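Sensory rhodopsin transducer (Thermotoga maritima, PDB 1NC7) is of unknown function but belongs to the Anabaena sensory rhodopsin transducer family, binds magnesium ions, and may relay signals from a photoreceptor. Local coordinates at residues D[63-68]-D[73-78]; D[69-74]-D[97-102]. All blocks are in the same frame, centred on the assembly; numbering follows the deposited sequence.

Contact 1 of 2, residues D[63-68]-D[73-78]; sequences RITFLF and PVVHEV
F66 and V74 form a hydrogen-bonded pair in an antiparallel beta hairpin, in which strand 60-68 turns back as strand 74-80, the outermost strand on this side of the chain's sheet. The axes of the two short segments come within 4.6 Å, and two backbone bonds each join I64 to H76 and F66 to V74. F66 N reaches V74 O at 2.8 Å, and that same oxygen lies at the edge of the F66 ring, in its plane. On the face that carries I64, F66, V74 and H76, the F66 and H76 rings meet obliquely with their planes at 89°, CE2 of F66 being 3.6 Å from ND1 of H76. I64 CD1 rests against CG2 of V78. On the face carrying R63, T65, V75 and E77, R63 CG touches V75 CG1; with CG anti to the backbone N (chi1 175°), the aliphatic part of R63 runs beside the E77 carboxylate, but its guanidinium end leads away to a salt bridge with E106. Beyond this first shell, the ring of F66 is set edge-to-face against Y101 and packs on L90, L93 and I95, which together bury it. Near the turn, M83 of the second subunit packs on L67 and P73, whose own contact runs from L67 CD2 to P73 CG at 3.7 Å.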
loop_
_atom_site.group_PDB
_atom_site.type_symbol
_atom_site.label_atom_id
_atom_site.label_comp_id
_atom_site.label_asym_id
_atom_site.label_seq_id
_atom_site.Cartn_x
_atom_site.Cartn_y
_atom_site.Cartn_z
ATOM N N ARG D 63 11.443 -12.202 15.715
ATOM C CA ARG D 63 12.802 -12.203 15.191
ATOM C C ARG D 63 12.732 -11.465 13.857
ATOM O O ARG D 63 12.015 -11.886 12.946
ATOM C CB ARG D 63 13.283 -13.641 14.976
ATOM C CG ARG D 63 14.650 -13.751 14.326
ATOM C CD ARG D 63 15.113 -15.198 14.255
ATOM N NE ARG D 63 14.169 -16.041 13.528
ATOM C CZ ARG D 63 14.346 -17.339 13.302
ATOM N NH1 ARG D 63 15.436 -17.950 13.747
ATOM N NH2 ARG D 63 13.431 -18.028 12.634
ATOM N N ILE D 64 13.459 -10.358 13.756
ATOM C CA ILE D 64 13.456 -9.545 12.545
ATOM C C ILE D 64 14.760 -9.698 11.779
ATOM O O ILE D 64 15.820 -9.303 12.263
ATOM C CB ILE D 64 13.271 -8.052 12.876
ATOM C CG1 ILE D 64 12.062 -7.865 13.799
ATOM C CG2 ILE D 64 13.083 -7.260 11.586
ATOM C CD1 ILE D 64 11.891 -6.452 14.307
ATOM N N THR D 65 14.671 -10.259 10.579
ATOM C CA THR D 65 15.847 -10.472 9.745
ATOM C C THR D 65 15.943 -9.444 8.620
ATOM O O THR D 65 14.986 -9.227 7.873
ATOM C CB THR D 65 15.828 -11.879 9.122
ATOM O OG1 THR D 65 15.783 -12.861 10.165
ATOM C CG2 THR D 65 17.072 -12.106 8.268
ATOM N N PHE D 66 17.108 -8.816 8.513
ATOM C CA PHE D 66 17.364 -7.826 7.477
ATOM C C PHE D 66 18.272 -8.447 6.422
ATOM O O PHE D 66 19.359 -8.940 6.742
ATOM C CB PHE D 66 18.037 -6.594 8.088
ATOM C CG PHE D 66 17.157 -5.836 9.039
ATOM C CD1 PHE D 66 16.327 -4.819 8.580
ATOM C CD2 PHE D 66 17.134 -6.163 10.389
ATOM C CE1 PHE D 66 15.482 -4.138 9.458
ATOM C CE2 PHE D 66 16.295 -5.490 11.273
ATOM C CZ PHE D 66 15.469 -4.476 10.806
ATOM N N LEU D 67 17.811 -8.442 5.175
ATOM C CA LEU D 67 18.575 -8.984 4.056
ATOM C C LEU D 67 19.103 -7.811 3.243
ATOM O O LEU D 67 18.425 -6.795 3.093
ATOM C CB LEU D 67 17.689 -9.854 3.162
ATOM C CG LEU D 67 16.973 -11.051 3.786
ATOM C CD1 LEU D 67 16.190 -11.776 2.704
ATOM C CD2 LEU D 67 17.980 -11.987 4.446
ATOM N N PHE D 68 20.314 -7.950 2.718
ATOM C CA PHE D 68 20.924 -6.886 1.933
ATOM C C PHE D 68 21.228 -7.348 0.515
ATOM O O PHE D 68 21.030 -8.515 0.182
ATOM C CB PHE D 68 22.188 -6.404 2.648
ATOM C CG PHE D 68 21.913 -5.843 4.014
ATOM C CD1 PHE D 68 21.485 -4.528 4.164
ATOM C CD2 PHE D 68 22.012 -6.649 5.143
ATOM C CE1 PHE D 68 21.157 -4.021 5.422
ATOM C CE2 PHE D 68 21.685 -6.152 6.406
ATOM C CZ PHE D 68 21.256 -4.835 6.544
ATOM N N PRO D 73 22.914 -11.302 6.216
ATOM C CA PRO D 73 21.813 -10.893 7.094
ATOM C C PRO D 73 22.201 -10.429 8.491
ATOM O O PRO D 73 23.239 -10.816 9.030
ATOM C CB PRO D 73 20.927 -12.140 7.145
ATOM C CG PRO D 73 21.252 -12.862 5.867
ATOM C CD PRO D 73 22.742 -12.697 5.781
ATOM N N VAL D 74 21.346 -9.582 9.059
ATOM C CA VAL D 74 21.512 -9.066 10.409
ATOM C C VAL D 74 20.163 -9.335 11.061
ATOM O O VAL D 74 19.117 -9.057 10.470
ATOM C CB VAL D 74 21.814 -7.559 10.417
ATOM C CG1 VAL D 74 21.929 -7.060 11.854
ATOM C CG2 VAL D 74 23.111 -7.296 9.671
ATOM N N VAL D 75 20.183 -9.897 12.265
ATOM C CA VAL D 75 18.946 -10.238 12.956
ATOM C C VAL D 75 18.765 -9.521 14.285
ATOM O O VAL D 75 19.671 -9.490 15.113
ATOM C CB VAL D 75 18.870 -11.759 13.223
ATOM C CG1 VAL D 75 17.532 -12.111 13.852
ATOM C CG2 VAL D 75 19.078 -12.530 11.927
ATOM N N HIS D 76 17.578 -8.949 14.474
ATOM C CA HIS D 76 17.224 -8.249 15.700
ATOM C C HIS D 76 16.017 -8.935 16.321
ATOM O O HIS D 76 15.343 -9.735 15.666
ATOM C CB HIS D 76 16.882 -6.785 15.415
ATOM C CG HIS D 76 18.076 -5.926 15.140
ATOM N ND1 HIS D 76 18.723 -5.911 13.924
ATOM C CD2 HIS D 76 18.753 -5.068 15.939
ATOM C CE1 HIS D 76 19.748 -5.078 13.985
ATOM N NE2 HIS D 76 19.787 -4.555 15.196
ATOM N N GLU D 77 15.748 -8.621 17.583
ATOM C CA GLU D 77 14.626 -9.213 18.301
ATOM C C GLU D 77 13.843 -8.149 19.059
ATOM O O GLU D 77 14.415 -7.192 19.578
ATOM C CB GLU D 77 15.133 -10.255 19.305
ATOM C CG GLU D 77 15.858 -11.445 18.694
ATOM C CD GLU D 77 14.912 -12.485 18.123
ATOM O OE1 GLU D 77 15.401 -13.515 17.611
ATOM O OE2 GLU D 77 13.682 -12.277 18.190
ATOM N N VAL D 78 12.527 -8.323 19.111
ATOM C CA VAL D 78 11.655 -7.407 19.838
ATOM C C VAL D 78 10.505 -8.211 20.426
ATOM O O VAL D 78 10.244 -9.342 20.007
ATOM C CB VAL D 78 11.058 -6.298 18.926
ATOM C CG1 VAL D 78 12.172 -5.524 18.241
ATOM C CG2 VAL D 78 10.106 -6.907 17.905
#

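Contact 2 of 2, residues D[69-74]-D[97-102]; sequences EDSKPV and KCKPYS
E69 lays its carboxylate end against the ring of P100, the two side chains crossing at about a right angle, with OE1 3.2 Å from P100 CG. Its CG is turned anti to the carbonyl carbon (chi1 -63°) and the chain runs extended from there, which carries the carboxylate out to the proline; OE2 accepts a hydrogen bond from the backbone N of H87 of the second subunit. Replacing this glutamate with an alanine would probably leave H87 N of that subunit without its acceptor and take away part of the cover of the P100 ring. The backbones are joined through one water, which accepts from E69 N at 3.0 Å and donates to P100 O at 2.7 Å. A direct hydrogen bond comes from K99, whose fully extended chain brings NZ to S71 OG at 3.0 Å as donor, while the lysine also makes a cation-pi contact with F68. Only 171 Å² is buried between the segments. The contact thus ties the turn between strands 60-68 and 74-80 to the residues leading into strand 101-107, at the surface where the second subunit adds H87 against P100 and L86 against E69.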
loop_
_atom_site.group_PDB
_atom_site.type_symbol
_atom_site.label_atom_id
_atom_site.label_comp_id
_atom_site.label_asym_id
_atom_site.label_seq_id
_atom_site.Cartn_x
_atom_site.Cartn_y
_atom_site.Cartn_z
ATOM N N GLU D 69 21.699 -6.431 -0.324
ATOM C CA GLU D 69 21.999 -6.781 -1.704
ATOM C C GLU D 69 23.320 -7.520 -1.869
ATOM O O GLU D 69 23.407 -8.452 -2.666
ATOM C CB GLU D 69 22.010 -5.528 -2.585
ATOM C CG GLU D 69 20.670 -4.808 -2.662
ATOM C CD GLU D 69 20.641 -3.766 -3.763
ATOM O OE1 GLU D 69 21.530 -2.890 -3.775
ATOM O OE2 GLU D 69 19.729 -3.825 -4.618
ATOM N N ASP D 70 24.337 -7.108 -1.113
ATOM C CA ASP D 70 25.660 -7.725 -1.206
ATOM C C ASP D 70 26.315 -7.960 0.148
ATOM O O ASP D 70 27.539 -8.065 0.245
ATOM C CB ASP D 70 26.587 -6.853 -2.057
ATOM C CG ASP D 70 26.072 -6.659 -3.466
ATOM O OD1 ASP D 70 25.932 -7.666 -4.192
ATOM O OD2 ASP D 70 25.807 -5.499 -3.846
ATOM N N SER D 71 25.502 -8.029 1.193
ATOM C CA SER D 71 26.001 -8.266 2.541
ATOM C C SER D 71 25.162 -9.367 3.160
ATOM O O SER D 71 24.068 -9.667 2.680
ATOM C CB SER D 71 25.883 -6.998 3.392
ATOM O OG SER D 71 26.745 -5.979 2.922
ATOM N N LYS D 72 25.676 -9.969 4.225
ATOM C CA LYS D 72 24.954 -11.032 4.901
ATOM C C LYS D 72 23.884 -10.464 5.823
ATOM O O LYS D 72 23.917 -9.284 6.180
ATOM C CB LYS D 72 25.930 -11.923 5.670
ATOM C CG LYS D 72 26.687 -12.863 4.752
ATOM C CD LYS D 72 27.691 -13.711 5.498
ATOM C CE LYS D 72 28.277 -14.759 4.573
ATOM N NZ LYS D 72 28.824 -14.148 3.333
ATOM N N PRO D 73 22.914 -11.302 6.216
ATOM C CA PRO D 73 21.813 -10.893 7.094
ATOM C C PRO D 73 22.201 -10.429 8.491
ATOM O O PRO D 73 23.239 -10.816 9.030
ATOM C CB PRO D 73 20.927 -12.140 7.145
ATOM C CG PRO D 73 21.252 -12.862 5.867
ATOM C CD PRO D 73 22.742 -12.697 5.781
ATOM N N VAL D 74 21.346 -9.582 9.059
ATOM C CA VAL D 74 21.512 -9.066 10.409
ATOM C C VAL D 74 20.163 -9.335 11.061
ATOM O O VAL D 74 19.117 -9.057 10.470
ATOM C CB VAL D 74 21.814 -7.559 10.417
ATOM C CG1 VAL D 74 21.929 -7.060 11.854
ATOM C CG2 VAL D 74 23.111 -7.296 9.671
ATOM N N LYS D 97 22.769 3.622 6.902
ATOM C CA LYS D 97 21.835 4.505 6.220
ATOM C C LYS D 97 22.125 4.429 4.725
ATOM O O LYS D 97 23.243 4.103 4.315
ATOM C CB LYS D 97 22.009 5.949 6.698
ATOM C CG LYS D 97 21.774 6.152 8.182
ATOM C CD LYS D 97 21.980 7.611 8.569
ATOM C CE LYS D 97 21.862 7.808 10.072
ATOM N NZ LYS D 97 22.053 9.233 10.476
ATOM N N CYS D 98 21.111 4.719 3.919
ATOM C CA CYS D 98 21.244 4.705 2.468
ATOM C C CYS D 98 21.770 3.386 1.921
ATOM O O CYS D 98 22.572 3.358 0.985
ATOM C CB CYS D 98 22.144 5.857 2.025
ATOM S SG CYS D 98 21.510 7.461 2.545
ATOM N N LYS D 99 21.303 2.293 2.512
ATOM C CA LYS D 99 21.693 0.957 2.091
ATOM C C LYS D 99 20.417 0.139 1.930
ATOM O O LYS D 99 19.725 -0.144 2.906
ATOM C CB LYS D 99 22.602 0.307 3.139
ATOM C CG LYS D 99 23.131 -1.060 2.730
ATOM C CD LYS D 99 24.092 -1.620 3.769
ATOM C CE LYS D 99 24.725 -2.917 3.280
ATOM N NZ LYS D 99 25.712 -3.464 4.249
ATOM N N PRO D 100 20.085 -0.241 0.691
ATOM C CA PRO D 100 18.869 -1.026 0.461
ATOM C C PRO D 100 18.855 -2.351 1.211
ATOM O O PRO D 100 19.885 -3.004 1.352
ATOM C CB PRO D 100 18.861 -1.214 -1.054
ATOM C CG PRO D 100 20.313 -1.189 -1.412
ATOM C CD PRO D 100 20.835 -0.055 -0.564
ATOM N N TYR D 101 17.681 -2.732 1.697
ATOM C CA TYR D 101 17.530 -3.988 2.414
ATOM C C TYR D 101 16.088 -4.464 2.309
ATOM O O TYR D 101 15.242 -3.788 1.716
ATOM C CB TYR D 101 17.944 -3.816 3.887
ATOM C CG TYR D 101 17.113 -2.833 4.694
ATOM C CD1 TYR D 101 15.903 -3.217 5.271
ATOM C CD2 TYR D 101 17.545 -1.524 4.889
ATOM C CE1 TYR D 101 15.145 -2.317 6.028
ATOM C CE2 TYR D 101 16.796 -0.619 5.640
ATOM C CZ TYR D 101 15.603 -1.020 6.204
ATOM O OH TYR D 101 14.869 -0.121 6.945
ATOM N N SER D 102 15.831 -5.652 2.841
ATOM C CA SER D 102 14.493 -6.229 2.855
ATOM C C SER D 102 14.303 -6.804 4.245
ATOM O O SER D 102 15.279 -7.102 4.935
ATOM C CB SER D 102 14.347 -7.331 1.808
ATOM O OG SER D 102 14.413 -6.795 0.501
HETATM O O HOH W 1 22.270 -3.583 0.351
#

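Contacts 1 and 2 lie on the same side of the chain's centre, their own centres about 10 Å apart, and follow each other along the chain: the turn 69-74 begins where strand segment 63-68 ends. P73 and V74 lie in segments of both, though of the two they take part only in contact 1. The direct junction is in the sheet: L67 O is 2.8 Å from S102 N, a probable hydrogen bond, and F68 CE1 packs on Y101 CB at 3.6 Å. Contact 1 forms the hairpin, and contact 2 joins its turn to the residues leading into strand 101-107, the neighbour of strand 60-68. Both touch the second subunit, and both lie away from the magnesium-binding positions T126, L127 and T129.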